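Local coordinates for protein carbohydrate deacetylase (Enterococcus faecalis, PDB 2I5I) that probably removes acetyl groups from acetylated carbohydrates during oligosaccharide breakdown, as a homodimeric, probably magnesium-dependent hydrolase of the YdjC family, at residues K73-V85 and K100-Q113. Numbering follows the deposited sequence.
Sequences KPILPREMVPSLV and KVNLEEVYNEWDAQ
Glu109 swings its CG away from the backbone N (chi1 169°), then turns at the next bond (chi2 63°), which carries its carboxylate off helix 103-117 and against the backbone of Ile75 and Leu76. Each oxygen accepts one backbone N-H through its syn lone pair: Ile75 N donates to Glu109 OE2 over 2.8 Å, and Leu76 N to Glu109 OE1 over 3.0 Å in an almost straight bond. Gln113, one turn on, completes the hold, its NE2 meeting the anti lone pair of Glu109 OE2 at 2.8 Å. Its own OE1 is taken by Thr66 N, so this amide links the carboxylate to Thr66, just past strand 60-65. A glutamate suits the place because one flat group can serve two successive N-H groups, while its methylenes lie against Leu84 CD1. Small Ala112 lets the loop come close, its CB 3.7 Å from Leu76 CG and also touching Ile75 CG2; Leu254 of the second subunit packs on Ile75 and Ala112. Leu84 CD2 presses on Val101 CG1 at 3.5 Å, tight for two carbons, and also meets Val106.

Around the helix start, Asn102 is the N-cap, its short side chain bringing OD1 to Glu105 N (2.9 Å), an N-H of the first turn that lacks a helical backbone acceptor. A water bridges Met80 O and Asn108 ND2. Ser83 N donates to Glu105 OE1, although the placing of that oxygen is less certain. Burial of the Glu109 carboxylate among three N-H donors would probably stabilise its charged form.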
ATOM      1  N   LYS A  73      31.637  10.092  -1.989  1.00 26.04           N
ATOM      2  CA  LYS A  73      31.978  11.489  -1.800  1.00 19.83           C
ATOM      3  C   LYS A  73      31.109  12.065  -0.683  1.00 23.09           C
ATOM      4  O   LYS A  73      30.017  11.580  -0.412  1.00 23.25           O
ATOM      5  CB  LYS A  73      31.731  12.281  -3.074  1.00 23.72           C
ATOM      6  CG  LYS A  73      32.427  11.751  -4.317  1.00 24.89           C
ATOM      7  CD  LYS A  73      32.239  12.684  -5.500  1.00 27.88           C
ATOM      8  CE  LYS A  73      33.377  12.532  -6.489  1.00 28.14           C
ATOM      9  NZ  LYS A  73      33.292  13.482  -7.616  1.00 35.15           N
ATOM     10  N   PRO A  74      31.559  13.130  -0.037  1.00 25.85           N
ATOM     11  CA  PRO A  74      30.671  13.821   0.903  1.00 21.46           C
ATOM     12  C   PRO A  74      29.470  14.429   0.202  1.00 18.52           C
ATOM     13  O   PRO A  74      29.443  14.642  -1.008  1.00 23.24           O
ATOM     14  CB  PRO A  74      31.540  14.931   1.486  1.00 21.97           C
ATOM     15  CG  PRO A  74      32.861  14.864   0.819  1.00 27.18           C
ATOM     16  CD  PRO A  74      32.887  13.725  -0.145  1.00 23.25           C
ATOM     17  N   ILE A  75      28.466  14.755   1.012  1.00 21.15           N
ATOM     18  CA  ILE A  75      27.293  15.500   0.580  1.00 22.05           C
ATOM     19  C   ILE A  75      27.644  16.887   0.065  1.00 24.91           C
ATOM     20  O   ILE A  75      27.191  17.380  -0.975  1.00 20.76           O
ATOM     21  CB  ILE A  75      26.301  15.616   1.751  1.00 17.43           C
ATOM     22  CG1 ILE A  75      25.801  14.264   2.311  1.00 21.58           C
ATOM     23  CG2 ILE A  75      25.119  16.474   1.380  1.00 21.19           C
ATOM     24  CD1 ILE A  75      25.098  13.492   1.201  1.00 22.33           C
ATOM     25  N   LEU A  76      28.497  17.610   0.814  1.00 20.98           N
ATOM     26  CA  LEU A  76      28.871  18.964   0.448  1.00 16.94           C
ATOM     27  C   LEU A  76      29.947  18.971  -0.635  1.00 18.09           C
ATOM     28  O   LEU A  76      30.778  18.066  -0.688  1.00 21.06           O
ATOM     29  CB  LEU A  76      29.366  19.725   1.686  1.00 21.20           C
ATOM     30  CG  LEU A  76      28.327  19.929   2.794  1.00 23.33           C
ATOM     31  CD1 LEU A  76      28.957  20.553   4.031  1.00 24.73           C
ATOM     32  CD2 LEU A  76      27.173  20.783   2.283  1.00 23.40           C
ATOM     33  N   PRO A  77      29.910  19.971  -1.499  1.00 22.08           N
ATOM     34  CA  PRO A  77      30.921  20.021  -2.585  1.00 26.48           C
ATOM     35  C   PRO A  77      32.311  20.108  -1.957  1.00 30.41           C
ATOM     36  O   PRO A  77      32.509  20.615  -0.853  1.00 23.73           O
ATOM     37  CB  PRO A  77      30.567  21.266  -3.371  1.00 24.15           C
ATOM     38  CG  PRO A  77      29.225  21.714  -2.913  1.00 32.85           C
ATOM     39  CD  PRO A  77      28.972  21.099  -1.574  1.00 26.07           C
ATOM     40  N   ARG A  78      33.258  19.551  -2.681  1.00 24.06           N
ATOM     41  CA  ARG A  78      34.628  19.415  -2.222  1.00 27.81           C
ATOM     42  C   ARG A  78      35.208  20.756  -1.787  1.00 28.00           C
ATOM     43  O   ARG A  78      35.974  20.848  -0.833  1.00 28.16           O
ATOM     44  CB  ARG A  78      35.524  18.811  -3.309  1.00 32.08           C
ATOM     45  CG  ARG A  78      35.442  19.412  -4.692  1.00 35.53           C
ATOM     46  CD  ARG A  78      36.268  18.638  -5.713  1.00 43.24           C
ATOM     47  NE  ARG A  78      37.640  18.394  -5.282  1.00 46.86           N
ATOM     48  CZ  ARG A  78      38.455  17.500  -5.831  1.00 50.98           C
ATOM     49  NH1 ARG A  78      38.045  16.750  -6.848  1.00 52.83           N
ATOM     50  NH2 ARG A  78      39.690  17.341  -5.372  1.00 40.77           N
ATOM     51  N   GLU A  79      34.863  21.816  -2.500  1.00 31.51           N
ATOM     52  CA  GLU A  79      35.370  23.150  -2.197  1.00 34.11           C
ATOM     53  C   GLU A  79      35.010  23.578  -0.785  1.00 32.30           C
ATOM     54  O   GLU A  79      35.695  24.365  -0.128  1.00 33.08           O
ATOM     55  CB  GLU A  79      34.800  24.143  -3.219  1.00 35.58           C
ATOM     56  CG  GLU A  79      35.290  23.966  -4.640  1.00 45.45           C
ATOM     57  CD  GLU A  79      34.616  22.842  -5.396  1.00 50.90           C
ATOM     58  OE1 GLU A  79      33.531  22.404  -4.959  1.00 37.67           O
ATOM     59  OE2 GLU A  79      35.180  22.397  -6.424  1.00 60.70           O
HETATM   60  N   MSE A  80      33.896  23.050  -0.279  1.00 25.31           N
HETATM   61  CA  MSE A  80      33.448  23.433   1.051  1.00 24.20           C
HETATM   62  C   MSE A  80      34.056  22.537   2.120  1.00 27.07           C
HETATM   63  O   MSE A  80      34.127  22.995   3.264  1.00 30.83           O
HETATM   64  CB  MSE A  80      31.917  23.419   1.178  1.00 28.45           C
HETATM   65  CG  MSE A  80      31.141  24.338   0.260  1.00 34.29           C
HETATM   66 SE   MSE A  80      29.332  24.353   0.496  0.75 45.26          SE
HETATM   67  CE  MSE A  80      29.195  24.053   2.256  1.00 22.22           C
ATOM     68  N   VAL A  81      34.459  21.313   1.792  1.00 26.84           N
ATOM     69  CA  VAL A  81      35.008  20.363   2.763  1.00 22.73           C
ATOM     70  C   VAL A  81      36.311  19.729   2.323  1.00 20.94           C
ATOM     71  O   VAL A  81      36.544  18.528   2.338  1.00 25.35           O
ATOM     72  CB  VAL A  81      33.961  19.263   3.059  1.00 26.22           C
ATOM     73  CG1 VAL A  81      32.855  19.827   3.944  1.00 30.86           C
ATOM     74  CG2 VAL A  81      33.385  18.714   1.760  1.00 21.83           C
ATOM     75  N   PRO A  82      37.272  20.575   1.949  1.00 28.41           N
ATOM     76  CA  PRO A  82      38.434  20.090   1.215  1.00 26.08           C
ATOM     77  C   PRO A  82      39.312  19.163   2.041  1.00 29.58           C
ATOM     78  O   PRO A  82      40.055  18.354   1.490  1.00 27.89           O
ATOM     79  CB  PRO A  82      39.190  21.384   0.884  1.00 29.94           C
ATOM     80  CG  PRO A  82      38.727  22.407   1.858  1.00 33.64           C
ATOM     81  CD  PRO A  82      37.328  22.023   2.236  1.00 32.20           C
ATOM     82  N   SER A  83      39.233  19.291   3.369  1.00 27.84           N
ATOM     83  CA  SER A  83      40.059  18.465   4.239  1.00 26.39           C
ATOM     84  C   SER A  83      39.558  17.032   4.325  1.00 28.25           C
ATOM     85  O   SER A  83      40.185  16.134   4.872  1.00 23.89           O
ATOM     86  CB  SER A  83      40.049  19.063   5.658  1.00 24.75           C
ATOM     87  OG  SER A  83      38.821  18.729   6.312  1.00 28.53           O
ATOM     88  N   LEU A  84      38.350  16.814   3.792  1.00 21.95           N
ATOM     89  CA  LEU A  84      37.708  15.524   3.976  1.00 19.57           C
ATOM     90  C   LEU A  84      37.982  14.584   2.801  1.00 21.41           C
ATOM     91  O   LEU A  84      37.665  13.392   2.942  1.00 22.12           O
ATOM     92  CB  LEU A  84      36.205  15.707   4.135  1.00 19.00           C
ATOM     93  CG  LEU A  84      35.696  16.595   5.266  1.00 24.77           C
ATOM     94  CD1 LEU A  84      34.211  16.319   5.508  1.00 29.04           C
ATOM     95  CD2 LEU A  84      36.477  16.400   6.560  1.00 22.52           C
ATOM     96  N   VAL A  85      38.537  15.106   1.715  1.00 23.28           N
ATOM     97  CA  VAL A  85      38.625  14.284   0.507  1.00 23.91           C
ATOM     98  C   VAL A  85      39.991  14.069  -0.105  1.00 26.87           C
ATOM     99  O   VAL A  85      40.903  14.877   0.022  1.00 25.96           O
ATOM    100  CB  VAL A  85      37.751  14.939  -0.584  1.00 19.41           C
ATOM    101  CG1 VAL A  85      36.346  15.147  -0.015  1.00 34.00           C
ATOM    102  CG2 VAL A  85      38.353  16.237  -1.076  1.00 21.84           C
ATOM    103  N   LYS A 100      43.848  14.044   8.614  1.00 38.52           N
ATOM    104  CA  LYS A 100      43.616  15.058   7.588  1.00 30.56           C
ATOM    105  C   LYS A 100      42.480  15.994   7.938  1.00 26.19           C
ATOM    106  O   LYS A 100      42.498  17.179   7.619  1.00 33.20           O
ATOM    107  CB  LYS A 100      43.303  14.351   6.268  1.00 35.54           C
ATOM    108  CG  LYS A 100      44.386  13.365   5.849  1.00 33.88           C
ATOM    109  CD  LYS A 100      45.089  13.895   4.610  1.00 38.84           C
ATOM    110  CE  LYS A 100      46.418  13.182   4.384  1.00 35.86           C
ATOM    111  NZ  LYS A 100      47.316  14.082   3.603  1.00 40.06           N
ATOM    112  N   VAL A 101      41.443  15.464   8.579  1.00 21.13           N
ATOM    113  CA  VAL A 101      40.202  16.215   8.597  1.00 25.71           C
ATOM    114  C   VAL A 101      40.233  17.386   9.584  1.00 29.13           C
ATOM    115  O   VAL A 101      40.862  17.287  10.635  1.00 33.59           O
ATOM    116  CB  VAL A 101      38.995  15.309   8.931  1.00 27.40           C
ATOM    117  CG1 VAL A 101      38.841  14.202   7.896  1.00 25.83           C
ATOM    118  CG2 VAL A 101      39.152  14.710  10.315  1.00 30.39           C
ATOM    119  N   ASN A 102      39.550  18.443   9.205  1.00 28.34           N
ATOM    120  CA  ASN A 102      39.272  19.669   9.925  1.00 31.06           C
ATOM    121  C   ASN A 102      37.910  19.601  10.603  1.00 31.39           C
ATOM    122  O   ASN A 102      36.886  19.346   9.985  1.00 25.35           O
ATOM    123  CB  ASN A 102      39.339  20.840   8.942  1.00 33.90           C
ATOM    124  CG  ASN A 102      38.784  22.140   9.488  1.00 38.27           C
ATOM    125  OD1 ASN A 102      37.570  22.321   9.557  1.00 37.81           O
ATOM    126  ND2 ASN A 102      39.658  23.065   9.877  1.00 48.06           N
ATOM    127  N   LEU A 103      37.855  19.843  11.910  1.00 29.76           N
ATOM    128  CA  LEU A 103      36.669  19.561  12.692  1.00 26.43           C
ATOM    129  C   LEU A 103      35.450  20.361  12.272  1.00 27.71           C
ATOM    130  O   LEU A 103      34.343  19.839  12.363  1.00 27.94           O
ATOM    131  CB  LEU A 103      36.954  19.810  14.184  1.00 28.53           C
ATOM    132  CG  LEU A 103      37.816  18.724  14.825  1.00 32.44           C
ATOM    133  CD1 LEU A 103      38.341  19.197  16.174  1.00 37.66           C
ATOM    134  CD2 LEU A 103      37.040  17.424  14.961  1.00 33.92           C
ATOM    135  N   GLU A 104      35.649  21.590  11.829  1.00 24.45           N
ATOM    136  CA  GLU A 104      34.564  22.444  11.390  1.00 26.54           C
ATOM    137  C   GLU A 104      33.935  21.880  10.108  1.00 27.49           C
ATOM    138  O   GLU A 104      32.711  21.917   9.979  1.00 27.86           O
ATOM    139  CB  GLU A 104      35.012  23.886  11.141  1.00 29.59           C
ATOM    140  N   GLU A 105      34.800  21.396   9.223  1.00 26.44           N
ATOM    141  CA  GLU A 105      34.315  20.753   8.001  1.00 26.64           C
ATOM    142  C   GLU A 105      33.566  19.467   8.355  1.00 24.99           C
ATOM    143  O   GLU A 105      32.542  19.202   7.734  1.00 26.04           O
ATOM    144  CB  GLU A 105      35.456  20.475   7.038  1.00 23.07           C
ATOM    145  CG  GLU A 105      36.088  21.743   6.487  1.00 24.57           C
ATOM    146  CD  GLU A 105      37.249  21.494   5.564  1.00 30.01           C
ATOM    147  OE1 GLU A 105      37.553  20.325   5.251  1.00 32.50           O
ATOM    148  OE2 GLU A 105      37.876  22.488   5.147  1.00 39.68           O
ATOM    149  N   VAL A 106      34.072  18.715   9.323  1.00 25.38           N
ATOM    150  CA  VAL A 106      33.397  17.486   9.752  1.00 26.05           C
ATOM    151  C   VAL A 106      32.008  17.834  10.278  1.00 27.23           C
ATOM    152  O   VAL A 106      31.000  17.198   9.984  1.00 22.02           O
ATOM    153  CB  VAL A 106      34.205  16.717  10.799  1.00 26.02           C
ATOM    154  CG1 VAL A 106      33.489  15.423  11.206  1.00 26.44           C
ATOM    155  CG2 VAL A 106      35.597  16.388  10.272  1.00 24.74           C
ATOM    156  N   TYR A 107      31.942  18.877  11.082  1.00 24.07           N
ATOM    157  CA  TYR A 107      30.653  19.358  11.571  1.00 22.43           C
ATOM    158  C   TYR A 107      29.667  19.659  10.436  1.00 22.92           C
ATOM    159  O   TYR A 107      28.589  19.190  10.421  1.00 24.07           O
ATOM    160  CB  TYR A 107      30.808  20.598  12.458  1.00 23.73           C
ATOM    161  CG  TYR A 107      29.531  21.101  13.098  1.00 21.14           C
ATOM    162  CD1 TYR A 107      28.735  22.001  12.468  1.00 24.84           C
ATOM    163  CD2 TYR A 107      29.160  20.691  14.346  1.00 23.12           C
ATOM    164  CE1 TYR A 107      27.590  22.444  13.035  1.00 24.59           C
ATOM    165  CE2 TYR A 107      28.043  21.139  14.929  1.00 28.06           C
ATOM    166  CZ  TYR A 107      27.244  22.011  14.274  1.00 29.35           C
ATOM    167  OH  TYR A 107      26.120  22.470  14.874  1.00 31.27           O
ATOM    168  N   ASN A 108      30.090  20.448   9.485  1.00 21.18           N
ATOM    169  CA  ASN A 108      29.239  20.874   8.383  1.00 18.60           C
ATOM    170  C   ASN A 108      28.790  19.682   7.543  1.00 22.84           C
ATOM    171  O   ASN A 108      27.633  19.566   7.148  1.00 21.21           O
ATOM    172  CB  ASN A 108      29.946  21.893   7.492  1.00 25.87           C
ATOM    173  CG  ASN A 108      30.232  23.184   8.249  1.00 40.68           C
ATOM    174  OD1 ASN A 108      29.451  23.549   9.137  1.00 36.24           O
ATOM    175  ND2 ASN A 108      31.321  23.865   7.920  1.00 43.88           N
ATOM    176  N   GLU A 109      29.759  18.815   7.263  1.00 20.28           N
ATOM    177  CA  GLU A 109      29.423  17.646   6.440  1.00 23.87           C
ATOM    178  C   GLU A 109      28.452  16.729   7.175  1.00 27.85           C
ATOM    179  O   GLU A 109      27.464  16.260   6.590  1.00 21.76           O
ATOM    180  CB  GLU A 109      30.696  16.898   6.034  1.00 22.68           C
ATOM    181  CG  GLU A 109      30.433  15.532   5.410  1.00 26.16           C
ATOM    182  CD  GLU A 109      29.659  15.580   4.113  1.00 25.73           C
ATOM    183  OE1 GLU A 109      29.652  16.636   3.449  1.00 21.44           O
ATOM    184  OE2 GLU A 109      29.086  14.530   3.722  1.00 22.86           O
ATOM    185  N   TRP A 110      28.704  16.454   8.458  1.00 17.32           N
ATOM    186  CA  TRP A 110      27.771  15.567   9.174  1.00 20.41           C
ATOM    187  C   TRP A 110      26.409  16.212   9.315  1.00 22.47           C
ATOM    188  O   TRP A 110      25.355  15.566   9.224  1.00 20.15           O
ATOM    189  CB  TRP A 110      28.400  15.161  10.508  1.00 22.27           C
ATOM    190  CG  TRP A 110      29.424  14.070  10.368  1.00 19.03           C
ATOM    191  CD1 TRP A 110      29.798  13.381   9.245  1.00 22.68           C
ATOM    192  CD2 TRP A 110      30.214  13.540  11.442  1.00 21.93           C
ATOM    193  NE1 TRP A 110      30.771  12.462   9.571  1.00 19.43           N
ATOM    194  CE2 TRP A 110      31.052  12.534  10.909  1.00 18.94           C
ATOM    195  CE3 TRP A 110      30.292  13.828  12.801  1.00 20.57           C
ATOM    196  CZ2 TRP A 110      31.945  11.830  11.715  1.00 23.29           C
ATOM    197  CZ3 TRP A 110      31.185  13.123  13.593  1.00 25.10           C
ATOM    198  CH2 TRP A 110      32.010  12.131  13.059  1.00 24.61           C
ATOM    199  N   ASP A 111      26.378  17.532   9.524  1.00 21.03           N
ATOM    200  CA  ASP A 111      25.103  18.240   9.566  1.00 19.94           C
ATOM    201  C   ASP A 111      24.385  18.037   8.234  1.00 21.76           C
ATOM    202  O   ASP A 111      23.191  17.749   8.159  1.00 25.17           O
ATOM    203  CB  ASP A 111      25.361  19.710   9.853  1.00 22.41           C
ATOM    204  CG  ASP A 111      24.149  20.617   9.809  1.00 27.57           C
ATOM    205  OD1 ASP A 111      23.294  20.548  10.729  1.00 25.99           O
ATOM    206  OD2 ASP A 111      24.043  21.416   8.862  1.00 31.07           O
ATOM    207  N   ALA A 112      25.117  18.185   7.146  1.00 20.30           N
ATOM    208  CA  ALA A 112      24.594  17.941   5.805  1.00 24.25           C
ATOM    209  C   ALA A 112      24.078  16.510   5.659  1.00 24.96           C
ATOM    210  O   ALA A 112      23.064  16.277   5.000  1.00 22.03           O
ATOM    211  CB  ALA A 112      25.696  18.218   4.797  1.00 21.56           C
ATOM    212  N   GLN A 113      24.763  15.547   6.275  1.00 23.15           N
ATOM    213  CA  GLN A 113      24.338  14.152   6.158  1.00 18.18           C
ATOM    214  C   GLN A 113      23.025  13.926   6.875  1.00 21.95           C
ATOM    215  O   GLN A 113      22.183  13.107   6.521  1.00 22.04           O
ATOM    216  CB  GLN A 113      25.418  13.207   6.703  1.00 20.13           C
ATOM    217  CG  GLN A 113      26.537  13.022   5.671  1.00 19.28           C
ATOM    218  CD  GLN A 113      27.711  12.220   6.197  1.00 18.52           C
ATOM    219  OE1 GLN A 113      27.604  11.291   7.006  1.00 21.16           O
ATOM    220  NE2 GLN A 113      28.910  12.559   5.725  1.00 18.69           N
TER
HETATM  221  O   HOH W   1      32.451  23.479   5.314  1.00 34.52           O